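Local coordinates for protein BauA (Acinetobacter baumannii, PDB 6HCP) that probably imports iron across the outer membrane as a TonB-dependent receptor for ferric preacinetobactin, a siderophore complex, at residues A[99-104]-A[126-131]; A[237-242]-A[295-300]; A[268-273]-A[394-399]; A[444-449]-A[460-465]. One frame throughout, in Å; residues are numbered along the deposited sequence.

Contact 1 of 4, residues A[99-104]-A[126-131]; sequences GWSENY and PFYRTS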
# COMPACT_ATOMS: atom_id res chain seq x y z
N GLY A 99 -16.43 11.55 -13.12
CA GLY A 99 -16.77 12.63 -14.03
C GLY A 99 -18.25 12.61 -14.37
O GLY A 99 -18.97 11.64 -14.06
N TRP A 100 -18.69 13.67 -15.04
CA TRP A 100 -20.09 13.77 -15.46
C TRP A 100 -20.38 12.92 -16.70
O TRP A 100 -21.54 12.71 -17.06
CB TRP A 100 -20.48 15.23 -15.64
CG TRP A 100 -19.53 16.02 -16.48
CD1 TRP A 100 -18.50 16.80 -16.06
CD2 TRP A 100 -19.56 16.14 -17.92
NE1 TRP A 100 -17.87 17.38 -17.13
CE2 TRP A 100 -18.56 17.06 -18.27
CE3 TRP A 100 -20.40 15.64 -18.91
CZ2 TRP A 100 -18.28 17.38 -19.60
CZ3 TRP A 100 -20.13 15.95 -20.23
CH2 TRP A 100 -19.06 16.79 -20.57
N SER A 101 -19.34 12.41 -17.35
CA SER A 101 -19.48 11.44 -18.43
C SER A 101 -18.20 10.62 -18.52
O SER A 101 -17.16 11.03 -18.00
CB SER A 101 -19.77 12.08 -19.78
OG SER A 101 -18.58 12.59 -20.38
N GLU A 102 -18.26 9.54 -19.30
CA GLU A 102 -17.04 8.85 -19.75
C GLU A 102 -16.34 9.75 -20.78
O GLU A 102 -16.95 10.68 -21.34
CB GLU A 102 -17.34 7.50 -20.40
CG GLU A 102 -18.12 6.54 -19.51
CD GLU A 102 -18.21 5.12 -20.06
OE1 GLU A 102 -17.15 4.62 -20.47
OE2 GLU A 102 -19.33 4.52 -20.07
N ASN A 103 -15.05 9.53 -20.95
CA ASN A 103 -14.27 10.34 -21.89
C ASN A 103 -13.16 9.49 -22.47
O ASN A 103 -12.23 9.09 -21.77
CB ASN A 103 -13.68 11.58 -21.23
CG ASN A 103 -12.97 12.48 -22.23
OD1 ASN A 103 -13.48 12.70 -23.32
ND2 ASN A 103 -11.78 12.95 -21.91
N TYR A 104 -13.25 9.18 -23.77
CA TYR A 104 -12.18 8.44 -24.44
C TYR A 104 -12.02 8.91 -25.89
O TYR A 104 -12.90 9.50 -26.49
CB TYR A 104 -12.43 6.93 -24.39
CG TYR A 104 -13.80 6.49 -24.83
CD1 TYR A 104 -14.07 6.20 -26.16
CD2 TYR A 104 -14.82 6.30 -23.92
CE1 TYR A 104 -15.35 5.87 -26.58
CE2 TYR A 104 -16.09 5.93 -24.32
CZ TYR A 104 -16.36 5.72 -25.66
OH TYR A 104 -17.64 5.38 -26.05
N PRO A 126 -27.22 4.67 -23.11
CA PRO A 126 -27.16 5.79 -22.17
C PRO A 126 -26.29 6.94 -22.71
O PRO A 126 -25.31 6.70 -23.39
CB PRO A 126 -26.58 5.15 -20.91
CG PRO A 126 -27.04 3.72 -21.00
CD PRO A 126 -26.91 3.38 -22.47
N PHE A 127 -26.69 8.17 -22.39
CA PHE A 127 -26.14 9.36 -23.04
C PHE A 127 -24.66 9.57 -22.71
O PHE A 127 -23.88 9.88 -23.58
CB PHE A 127 -26.95 10.58 -22.62
CG PHE A 127 -26.84 11.77 -23.54
CD1 PHE A 127 -27.53 11.81 -24.74
CD2 PHE A 127 -26.10 12.89 -23.17
CE1 PHE A 127 -27.51 12.96 -25.52
CE2 PHE A 127 -26.06 14.02 -23.97
CZ PHE A 127 -26.76 14.05 -25.16
N TYR A 128 -24.27 9.40 -21.44
CA TYR A 128 -22.95 9.85 -20.97
C TYR A 128 -22.15 8.73 -20.28
O TYR A 128 -20.92 8.84 -20.20
CB TYR A 128 -23.10 11.02 -20.00
CG TYR A 128 -23.27 12.38 -20.61
CD1 TYR A 128 -22.71 12.71 -21.84
CD2 TYR A 128 -24.04 13.33 -19.98
CE1 TYR A 128 -22.82 13.99 -22.36
CE2 TYR A 128 -24.11 14.63 -20.45
CZ TYR A 128 -23.56 14.94 -21.67
OH TYR A 128 -23.69 16.21 -22.14
N ARG A 129 -22.81 7.77 -19.64
CA ARG A 129 -22.07 6.65 -19.03
C ARG A 129 -22.95 5.40 -19.04
O ARG A 129 -24.12 5.47 -18.72
CB ARG A 129 -21.63 6.99 -17.60
CG ARG A 129 -20.93 5.85 -16.86
CD ARG A 129 -19.84 6.37 -15.93
NE ARG A 129 -20.37 7.32 -14.97
CZ ARG A 129 -19.93 8.55 -14.78
NH1 ARG A 129 -18.71 8.91 -15.20
NH2 ARG A 129 -20.67 9.36 -14.06
N THR A 130 -22.34 4.27 -19.42
CA THR A 130 -23.01 3.02 -19.56
C THR A 130 -22.33 1.98 -18.67
O THR A 130 -21.21 1.58 -18.94
CB THR A 130 -23.05 2.56 -21.03
OG1 THR A 130 -23.78 3.55 -21.77
CG2 THR A 130 -23.71 1.21 -21.19
N SER A 131 -23.10 1.42 -17.71
CA SER A 131 -22.64 0.26 -16.94
C SER A 131 -22.88 -1.01 -17.76
O SER A 131 -23.89 -1.14 -18.44
CB SER A 131 -23.29 0.20 -15.56
OG SER A 131 -22.56 -0.68 -14.70
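R129 reaches from one plug-domain loop to another and closes on the backbone carbonyl of G99, joining 99-104 to 126-131 inside the barrel of this TonB-dependent receptor. Both terminal nitrogens hold the same atom, NH2 to G99 O at 2.8 Å and NH1 to G99 O at 3.0 Å, with the oxygen in the guanidinium plane. A long, bent side chain is suited to this: CG lies anti to the backbone N (chi1 177°), and further bends turn the planar end back to G99. NH2 also makes a salt bridge with D249 of the barrel.

The tight part is beside the backbone, where S101 CB sits 3.5 Å from Y128 CB and E102 N bonds to Y128 O at 2.9 Å; small S101 lets the chains come this close. Buried E102 hydrogen-bonds through OE1 to T81 OG1 and turns OE2 to T130 N, 3.1 Å away and nearly straight (176°).

The aromatic side is more widely spaced between the two loops, though Y315 of the barrel packs on both rings. The edge of W100 meets the face of Y128 in a T-shaped stack, ring centres 5.3 Å apart. F127 CD2 lies over the opposite face of Y128, while W100 CZ3, the leading atom of the indole, stands 3.9 Å from Y128 CZ.

Contact 2 of 4, residues A[237-242]-A[295-300]; sequences NARVFV and EYDFSD. With EDO (1,2-ethanediol), chain V.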
# COMPACT_ATOMS: atom_id res chain seq x y z
N ASN A 237 -37.87 -18.96 -40.79
CA ASN A 237 -37.38 -18.04 -41.82
C ASN A 237 -37.41 -16.59 -41.33
O ASN A 237 -37.24 -15.67 -42.11
CB ASN A 237 -38.21 -18.17 -43.10
CG ASN A 237 -38.05 -19.53 -43.75
OD1 ASN A 237 -39.03 -20.24 -43.94
ND2 ASN A 237 -36.81 -19.96 -43.91
N ALA A 238 -37.67 -16.39 -40.04
CA ALA A 238 -37.82 -15.07 -39.46
C ALA A 238 -37.31 -15.10 -38.01
O ALA A 238 -37.33 -16.15 -37.35
CB ALA A 238 -39.26 -14.63 -39.54
N ARG A 239 -36.88 -13.93 -37.52
CA ARG A 239 -36.33 -13.77 -36.15
C ARG A 239 -36.68 -12.37 -35.65
O ARG A 239 -36.72 -11.42 -36.44
CB ARG A 239 -34.82 -13.97 -36.17
CG ARG A 239 -34.38 -15.35 -36.61
CD ARG A 239 -32.92 -15.38 -37.02
NE ARG A 239 -32.71 -14.58 -38.21
CZ ARG A 239 -32.98 -14.97 -39.44
NH1 ARG A 239 -32.67 -14.19 -40.46
NH2 ARG A 239 -33.52 -16.16 -39.66
N VAL A 240 -37.01 -12.26 -34.36
CA VAL A 240 -37.27 -10.97 -33.72
C VAL A 240 -36.48 -10.89 -32.41
O VAL A 240 -36.38 -11.87 -31.69
CB VAL A 240 -38.77 -10.75 -33.46
CG1 VAL A 240 -39.01 -9.46 -32.72
CG2 VAL A 240 -39.56 -10.80 -34.76
N PHE A 241 -35.86 -9.73 -32.18
CA PHE A 241 -35.08 -9.44 -30.96
C PHE A 241 -35.58 -8.13 -30.37
O PHE A 241 -35.67 -7.14 -31.07
CB PHE A 241 -33.59 -9.29 -31.28
CG PHE A 241 -32.96 -10.48 -31.95
CD1 PHE A 241 -32.39 -11.49 -31.21
CD2 PHE A 241 -32.91 -10.56 -33.33
CE1 PHE A 241 -31.78 -12.56 -31.83
CE2 PHE A 241 -32.27 -11.63 -33.95
CZ PHE A 241 -31.77 -12.66 -33.20
N VAL A 242 -35.95 -8.14 -29.08
CA VAL A 242 -36.39 -6.96 -28.40
C VAL A 242 -35.48 -6.74 -27.19
O VAL A 242 -35.15 -7.69 -26.47
CB VAL A 242 -37.86 -7.08 -27.97
CG1 VAL A 242 -38.31 -5.90 -27.13
CG2 VAL A 242 -38.78 -7.27 -29.17
N GLU A 295 -35.90 -9.79 -38.72
CA GLU A 295 -35.27 -10.29 -39.94
C GLU A 295 -36.22 -11.28 -40.62
O GLU A 295 -36.94 -12.03 -39.96
CB GLU A 295 -33.94 -10.97 -39.62
CG GLU A 295 -32.95 -10.07 -38.90
CD GLU A 295 -31.65 -10.76 -38.51
OE1 GLU A 295 -31.49 -11.96 -38.82
OE2 GLU A 295 -30.85 -10.11 -37.82
N TYR A 296 -36.21 -11.28 -41.95
CA TYR A 296 -37.02 -12.19 -42.77
C TYR A 296 -36.20 -12.70 -43.94
O TYR A 296 -35.70 -11.92 -44.75
CB TYR A 296 -38.32 -11.52 -43.24
CG TYR A 296 -39.27 -12.48 -43.90
CD1 TYR A 296 -40.04 -13.36 -43.15
CD2 TYR A 296 -39.23 -12.68 -45.27
CE1 TYR A 296 -40.81 -14.34 -43.75
CE2 TYR A 296 -40.05 -13.61 -45.89
CZ TYR A 296 -40.83 -14.46 -45.12
OH TYR A 296 -41.62 -15.39 -45.73
N ASP A 297 -36.01 -14.02 -43.99
CA ASP A 297 -35.27 -14.67 -45.06
C ASP A 297 -36.24 -15.04 -46.19
O ASP A 297 -37.07 -15.91 -46.01
CB ASP A 297 -34.58 -15.95 -44.57
CG ASP A 297 -33.69 -15.75 -43.36
OD1 ASP A 297 -33.16 -14.63 -43.21
OD2 ASP A 297 -33.60 -16.68 -42.56
N PHE A 298 -36.17 -14.32 -47.30
CA PHE A 298 -36.96 -14.63 -48.49
C PHE A 298 -36.42 -15.91 -49.14
O PHE A 298 -37.18 -16.70 -49.65
CB PHE A 298 -36.94 -13.45 -49.47
CG PHE A 298 -37.74 -12.26 -49.01
CD1 PHE A 298 -39.11 -12.22 -49.17
CD2 PHE A 298 -37.11 -11.17 -48.43
CE1 PHE A 298 -39.85 -11.13 -48.72
CE2 PHE A 298 -37.84 -10.07 -48.01
CZ PHE A 298 -39.21 -10.06 -48.14
N SER A 299 -35.10 -16.05 -49.13
CA SER A 299 -34.38 -17.18 -49.68
C SER A 299 -32.97 -17.14 -49.10
O SER A 299 -32.64 -16.20 -48.38
CB SER A 299 -34.34 -17.12 -51.18
OG SER A 299 -33.45 -16.11 -51.63
N ASP A 300 -32.11 -18.07 -49.52
CA ASP A 300 -30.71 -18.06 -49.09
C ASP A 300 -29.95 -16.93 -49.82
O ASP A 300 -28.76 -16.73 -49.56
CB ASP A 300 -30.04 -19.42 -49.31
CG ASP A 300 -30.18 -19.96 -50.72
OD1 ASP A 300 -30.25 -19.14 -51.66
OD2 ASP A 300 -30.27 -21.20 -50.86
C1 EDO V . -29.72 -6.40 -38.37
O1 EDO V . -30.18 -7.63 -38.94
C2 EDO V . -30.51 -6.18 -37.10
O2 EDO V . -31.13 -7.44 -36.77
O HOH W 1 -34.18 -19.28 -43.11
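R239 holds two acids at once, E295 side-on and D297 end-on, in a salt-bridge network laid across two neighbouring antiparallel strands of the transmembrane beta-barrel. R239 NE and NH1 both bond to E295 OE1, each at 3.0 Å. At the outer end R239 NH1 meets D297 OD1 at 2.8 Å and R239 NH2 meets D297 OD2 at 2.9 Å. Arginine suits the place because its planar end can offer N-H groups along two edges; all four bonds lie close to the guanidinium plane and should restrain its rotation. The carboxylates are turned differently: that of D297 is only 27° from the guanidinium plane, whereas that of E295 stands at 71° and takes NE from above its own plane. A bend at chi3 (-65°) helps bring the arginine end across to the acids.

Beneath the side chains, R239 and E295 form a hydrogen-bonded antiparallel pair, with R239 N to E295 O and E295 N to R239 O. A238 and Y296 are the adjoining non-hydrogen-bonded pair, where the small methyl of A238 packs against Y296 CD1. D297 N continues the backbone bonding to N237 O. Near this surface end of the strands a water links N237 ND2 with D297 OD2. The glutamate's other oxygen, E295 OE2, accepts from both hydroxyls of 1,2-ethanediol, probably from the crystallisation liquor, O1 at 2.8 Å and O2 at 2.9 Å.

Contact 3 of 4, residues A[268-273]-A[394-399]; sequences KPPKAD and NIYDPN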
# COMPACT_ATOMS: atom_id res chain seq x y z
N LYS A 268 2.13 21.23 -9.25
CA LYS A 268 2.19 19.81 -9.02
C LYS A 268 0.84 19.28 -8.56
O LYS A 268 0.11 19.95 -7.83
CB LYS A 268 3.29 19.51 -7.99
CG LYS A 268 4.69 19.70 -8.56
CD LYS A 268 5.73 18.87 -7.84
CE LYS A 268 7.12 19.43 -7.99
NZ LYS A 268 7.49 19.45 -9.42
N PRO A 269 0.43 18.09 -9.06
CA PRO A 269 -0.86 17.54 -8.70
C PRO A 269 -0.93 17.23 -7.21
O PRO A 269 0.03 16.75 -6.62
CB PRO A 269 -0.99 16.27 -9.55
CG PRO A 269 0.42 15.92 -9.95
CD PRO A 269 1.19 17.23 -9.98
N PRO A 270 -2.05 17.58 -6.55
CA PRO A 270 -2.36 17.08 -5.21
C PRO A 270 -2.45 15.56 -5.23
O PRO A 270 -2.48 14.94 -6.31
CB PRO A 270 -3.75 17.67 -4.90
CG PRO A 270 -3.90 18.81 -5.87
CD PRO A 270 -3.12 18.41 -7.10
N LYS A 271 -2.58 14.96 -4.05
CA LYS A 271 -2.66 13.50 -3.99
C LYS A 271 -3.88 13.03 -4.78
O LYS A 271 -4.91 13.74 -4.89
CB LYS A 271 -2.64 13.01 -2.54
CG LYS A 271 -3.71 13.56 -1.62
CD LYS A 271 -3.55 13.02 -0.20
CE LYS A 271 -4.58 13.57 0.77
NZ LYS A 271 -5.97 13.26 0.33
N ALA A 272 -3.79 11.78 -5.25
CA ALA A 272 -4.67 11.27 -6.30
C ALA A 272 -6.13 11.22 -5.86
O ALA A 272 -7.02 11.28 -6.71
CB ALA A 272 -4.17 9.92 -6.77
N ASP A 273 -6.41 11.13 -4.54
CA ASP A 273 -7.79 10.98 -4.08
C ASP A 273 -8.43 12.34 -3.76
O ASP A 273 -9.53 12.39 -3.28
CB ASP A 273 -7.92 10.02 -2.89
CG ASP A 273 -7.07 10.39 -1.68
OD1 ASP A 273 -6.36 11.40 -1.74
OD2 ASP A 273 -7.09 9.62 -0.70
N ASN A 394 -8.06 26.30 -2.10
CA ASN A 394 -6.70 25.99 -2.51
C ASN A 394 -6.65 24.49 -2.83
O ASN A 394 -7.18 23.69 -2.06
CB ASN A 394 -5.70 26.42 -1.42
CG ASN A 394 -4.26 26.21 -1.82
OD1 ASN A 394 -3.80 25.08 -2.00
ND2 ASN A 394 -3.54 27.31 -2.01
N ILE A 395 -6.00 24.12 -3.94
CA ILE A 395 -6.03 22.73 -4.39
C ILE A 395 -5.34 21.80 -3.38
O ILE A 395 -5.60 20.60 -3.40
CB ILE A 395 -5.42 22.53 -5.79
CG1 ILE A 395 -3.92 22.78 -5.81
CG2 ILE A 395 -6.16 23.39 -6.82
CD1 ILE A 395 -3.27 22.51 -7.15
N TYR A 396 -4.43 22.34 -2.57
CA TYR A 396 -3.72 21.52 -1.61
C TYR A 396 -4.40 21.51 -0.24
O TYR A 396 -3.89 20.86 0.68
CB TYR A 396 -2.27 22.01 -1.48
CG TYR A 396 -1.51 22.02 -2.78
CD1 TYR A 396 -1.23 20.84 -3.45
CD2 TYR A 396 -1.12 23.20 -3.37
CE1 TYR A 396 -0.60 20.84 -4.68
CE2 TYR A 396 -0.43 23.22 -4.58
CZ TYR A 396 -0.20 22.03 -5.25
OH TYR A 396 0.49 22.04 -6.43
N ASP A 397 -5.48 22.26 -0.05
CA ASP A 397 -6.18 22.29 1.26
C ASP A 397 -6.87 20.95 1.48
O ASP A 397 -7.73 20.54 0.69
CB ASP A 397 -7.15 23.46 1.37
CG ASP A 397 -7.73 23.78 2.75
OD1 ASP A 397 -7.61 22.96 3.69
OD2 ASP A 397 -8.41 24.80 2.86
N PRO A 398 -6.66 20.30 2.65
CA PRO A 398 -7.35 19.04 2.93
C PRO A 398 -8.79 19.28 3.38
O PRO A 398 -9.55 18.35 3.40
CB PRO A 398 -6.52 18.39 4.06
CG PRO A 398 -5.21 19.15 4.04
CD PRO A 398 -5.56 20.55 3.58
N ASN A 399 -9.14 20.53 3.71
CA ASN A 399 -10.46 20.82 4.22
C ASN A 399 -11.01 22.08 3.57
O ASN A 399 -11.43 23.01 4.26
CB ASN A 399 -10.48 20.98 5.75
CG ASN A 399 -11.89 20.89 6.29
OD1 ASN A 399 -12.61 19.96 5.95
ND2 ASN A 399 -12.32 21.88 7.06
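The ring of Y396 has I395 CG1 over the centre of one face, 3.6 Å above its plane, while the carbonyl oxygen of K268 comes in at the edge, near that plane. I395 holds its own CG1 between the backbone N and the carbonyl carbon (chi1 68°), which brings this branch under the ring of its neighbour. P270 fits beside both residues: its CG is 4.0 Å from I395 CG1 and 4.1 Å from Y396 CE1. Rigid and apolar, the proline offers a compact surface to this hydrophobic corner, and W682 packs against it.

Both segments are irregular loops of the beta-barrel domain. A type I turn from N394 to D397 presents I395 and Y396, closed by D397 N to N394 O; within it N394 OD1 accepts from Y396 N, an Asx turn. A second Asx turn, D397 OD1 with N399 N, follows.

One polar bond crosses the contact: Y396 OH donates to K268 O at a short 2.5 Å, approaching in the carbonyl plane on a lone pair. K268 also reaches another copy of the protein, its NZ forming a salt bridge with D219 of the third subunit, while P398 of that subunit packs on Y396. A phenol suits this place because its ring packs against I395 and P270 while its hydroxyl satisfies a loop carbonyl, so the bond probably helps hold K268 where the subunits meet.

Contact 4 of 4, residues A[444-449]-A[460-465]; sequences HQTVKA and AKSATT. With EDO (1,2-ethanediol), chain Y.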
# COMPACT_ATOMS: atom_id res chain seq x y z
N HIS A 444 -25.55 8.37 -48.75
CA HIS A 444 -26.00 9.74 -48.86
C HIS A 444 -26.66 10.09 -47.53
O HIS A 444 -27.56 9.40 -47.08
CB HIS A 444 -26.98 9.93 -50.04
CG HIS A 444 -27.38 11.35 -50.26
ND1 HIS A 444 -26.52 12.27 -50.83
CD2 HIS A 444 -28.53 12.01 -49.99
CE1 HIS A 444 -27.09 13.45 -50.83
NE2 HIS A 444 -28.33 13.32 -50.37
N GLN A 445 -26.16 11.16 -46.91
CA GLN A 445 -26.49 11.52 -45.53
C GLN A 445 -27.11 12.92 -45.52
O GLN A 445 -26.55 13.84 -46.11
CB GLN A 445 -25.20 11.52 -44.70
CG GLN A 445 -25.42 11.94 -43.24
CD GLN A 445 -25.97 10.80 -42.43
OE1 GLN A 445 -25.43 9.69 -42.41
NE2 GLN A 445 -27.06 11.06 -41.74
N THR A 446 -28.20 13.08 -44.77
CA THR A 446 -28.80 14.37 -44.55
C THR A 446 -28.85 14.68 -43.05
O THR A 446 -29.05 13.79 -42.25
CB THR A 446 -30.20 14.45 -45.19
OG1 THR A 446 -30.05 14.13 -46.58
CG2 THR A 446 -30.82 15.82 -45.09
N VAL A 447 -28.84 15.97 -42.70
CA VAL A 447 -28.94 16.41 -41.31
C VAL A 447 -29.61 17.79 -41.26
O VAL A 447 -29.35 18.66 -42.10
CB VAL A 447 -27.56 16.45 -40.64
CG1 VAL A 447 -26.62 17.38 -41.36
CG2 VAL A 447 -27.65 16.83 -39.18
N LYS A 448 -30.42 17.99 -40.22
CA LYS A 448 -30.98 19.29 -39.91
C LYS A 448 -31.05 19.45 -38.39
O LYS A 448 -31.62 18.60 -37.72
CB LYS A 448 -32.38 19.43 -40.49
CG LYS A 448 -32.99 20.82 -40.32
CD LYS A 448 -34.32 21.00 -41.00
CE LYS A 448 -34.84 22.41 -40.79
NZ LYS A 448 -36.20 22.58 -41.34
N ALA A 449 -30.63 20.62 -37.91
CA ALA A 449 -30.77 21.02 -36.50
C ALA A 449 -31.63 22.28 -36.41
O ALA A 449 -31.54 23.19 -37.26
CB ALA A 449 -29.41 21.25 -35.87
N ALA A 460 -31.85 21.92 -43.85
CA ALA A 460 -31.19 20.60 -44.02
C ALA A 460 -30.03 20.73 -44.99
O ALA A 460 -30.05 21.54 -45.91
CB ALA A 460 -32.18 19.58 -44.52
N LYS A 461 -28.98 19.94 -44.74
CA LYS A 461 -27.83 19.86 -45.62
C LYS A 461 -27.49 18.38 -45.81
O LYS A 461 -27.84 17.55 -44.98
CB LYS A 461 -26.63 20.63 -45.06
CG LYS A 461 -26.83 22.13 -44.92
CD LYS A 461 -27.01 22.87 -46.24
CE LYS A 461 -27.52 24.28 -46.02
NZ LYS A 461 -27.67 25.01 -47.30
N SER A 462 -26.76 18.07 -46.87
CA SER A 462 -26.51 16.68 -47.26
C SER A 462 -25.06 16.54 -47.70
O SER A 462 -24.42 17.52 -48.16
CB SER A 462 -27.44 16.23 -48.39
OG SER A 462 -28.79 16.27 -47.96
N ALA A 463 -24.59 15.29 -47.70
CA ALA A 463 -23.35 14.92 -48.30
C ALA A 463 -23.42 13.46 -48.75
O ALA A 463 -24.18 12.67 -48.19
CB ALA A 463 -22.22 15.14 -47.33
N THR A 464 -22.51 13.12 -49.66
CA THR A 464 -22.37 11.76 -50.16
C THR A 464 -20.96 11.26 -49.86
O THR A 464 -20.00 11.98 -50.14
CB THR A 464 -22.64 11.68 -51.67
OG1 THR A 464 -23.91 12.29 -51.93
CG2 THR A 464 -22.66 10.26 -52.18
N THR A 465 -20.88 10.08 -49.21
CA THR A 465 -19.65 9.56 -48.69
C THR A 465 -19.38 8.19 -49.30
O THR A 465 -20.17 7.26 -49.14
CB THR A 465 -19.68 9.55 -47.15
OG1 THR A 465 -18.37 9.20 -46.72
CG2 THR A 465 -20.71 8.62 -46.55
C1 EDO Y . -28.74 28.63 -46.64
O1 EDO Y . -29.26 27.44 -47.22
C2 EDO Y . -28.08 28.18 -45.36
O2 EDO Y . -26.68 27.84 -45.67
O HOH W 2 -30.04 15.39 -50.31
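Backbone hydrogen bonds join H444-A449 to the antiparallel strand K461-T465. Q445 with A463 and V447 with K461 are the hydrogen-bonded pairs, each bonded in both directions; Q445 N to A463 O, at 2.8 Å, is nearly straight (171°). At the non-hydrogen-bonded pairs T446-S462, which lies between them, and H444-T464, beyond Q445-A463, CA-H groups approach carbonyls, as S462 CA does to Q445 O at 3.1 Å.

Side-chain hydrogen bonds gather on the face bearing H444, T446, S462 and T464. H444 ND1 and T464 OG1 are 2.8 Å apart, with the hydroxyl at the imidazole edge near the ring plane. The histidine carries CG anti to its main-chain nitrogen (chi1 -175°), a setting that brings the ring across to the other strand. T446 OG1 and S462 OG are likewise 2.8 Å apart. One water joins the two pairs, 2.7 Å from H444 NE2 and 2.8 Å from S462 OG. Short hydroxyl side chains suit these positions because directly opposed residues can bond without long reach, and the imidazole has a nitrogen for each partner.

Apolar contact is modest: A460 CB lies 4.0 Å from T446 CG2, and the aliphatic start of K448 runs beside A460. On the other face V447 packs on T420 of the adjoining strand and M151. K461 sends its flexible chain away from 444-449, with NZ bonded to O1 of a probably crystallisation-derived 1,2-ethanediol at 2.9 Å.

Paired strands 436-451 and 461-473 form a beta hairpin, the repeating antiparallel connection from which outer-membrane beta-barrels are built.

From the N terminus, contact 1 comes first, joining two loops within the plug and closing a 21-residue interval before the barrel contacts begin. Contact 2 opens next at 237-242 and closes at 295-300, pairing adjacent barrel strands. Before it closes, contact 3 has opened at 268-273, so the two cross along the chain; contact 3 closes at 394-399 after a long, mainly strand interval and joins two barrel-domain loops beside neighbouring subunits. Contact 4 follows in series, closing a ten-residue interval at the turn end of the hairpin of strands 436-451 and 461-473. No contact nests inside another. Contacts 2 and 3 lie on opposite sides of the chain's centre, their centres about 58 Å apart, and contact 1 sits nearer the middle.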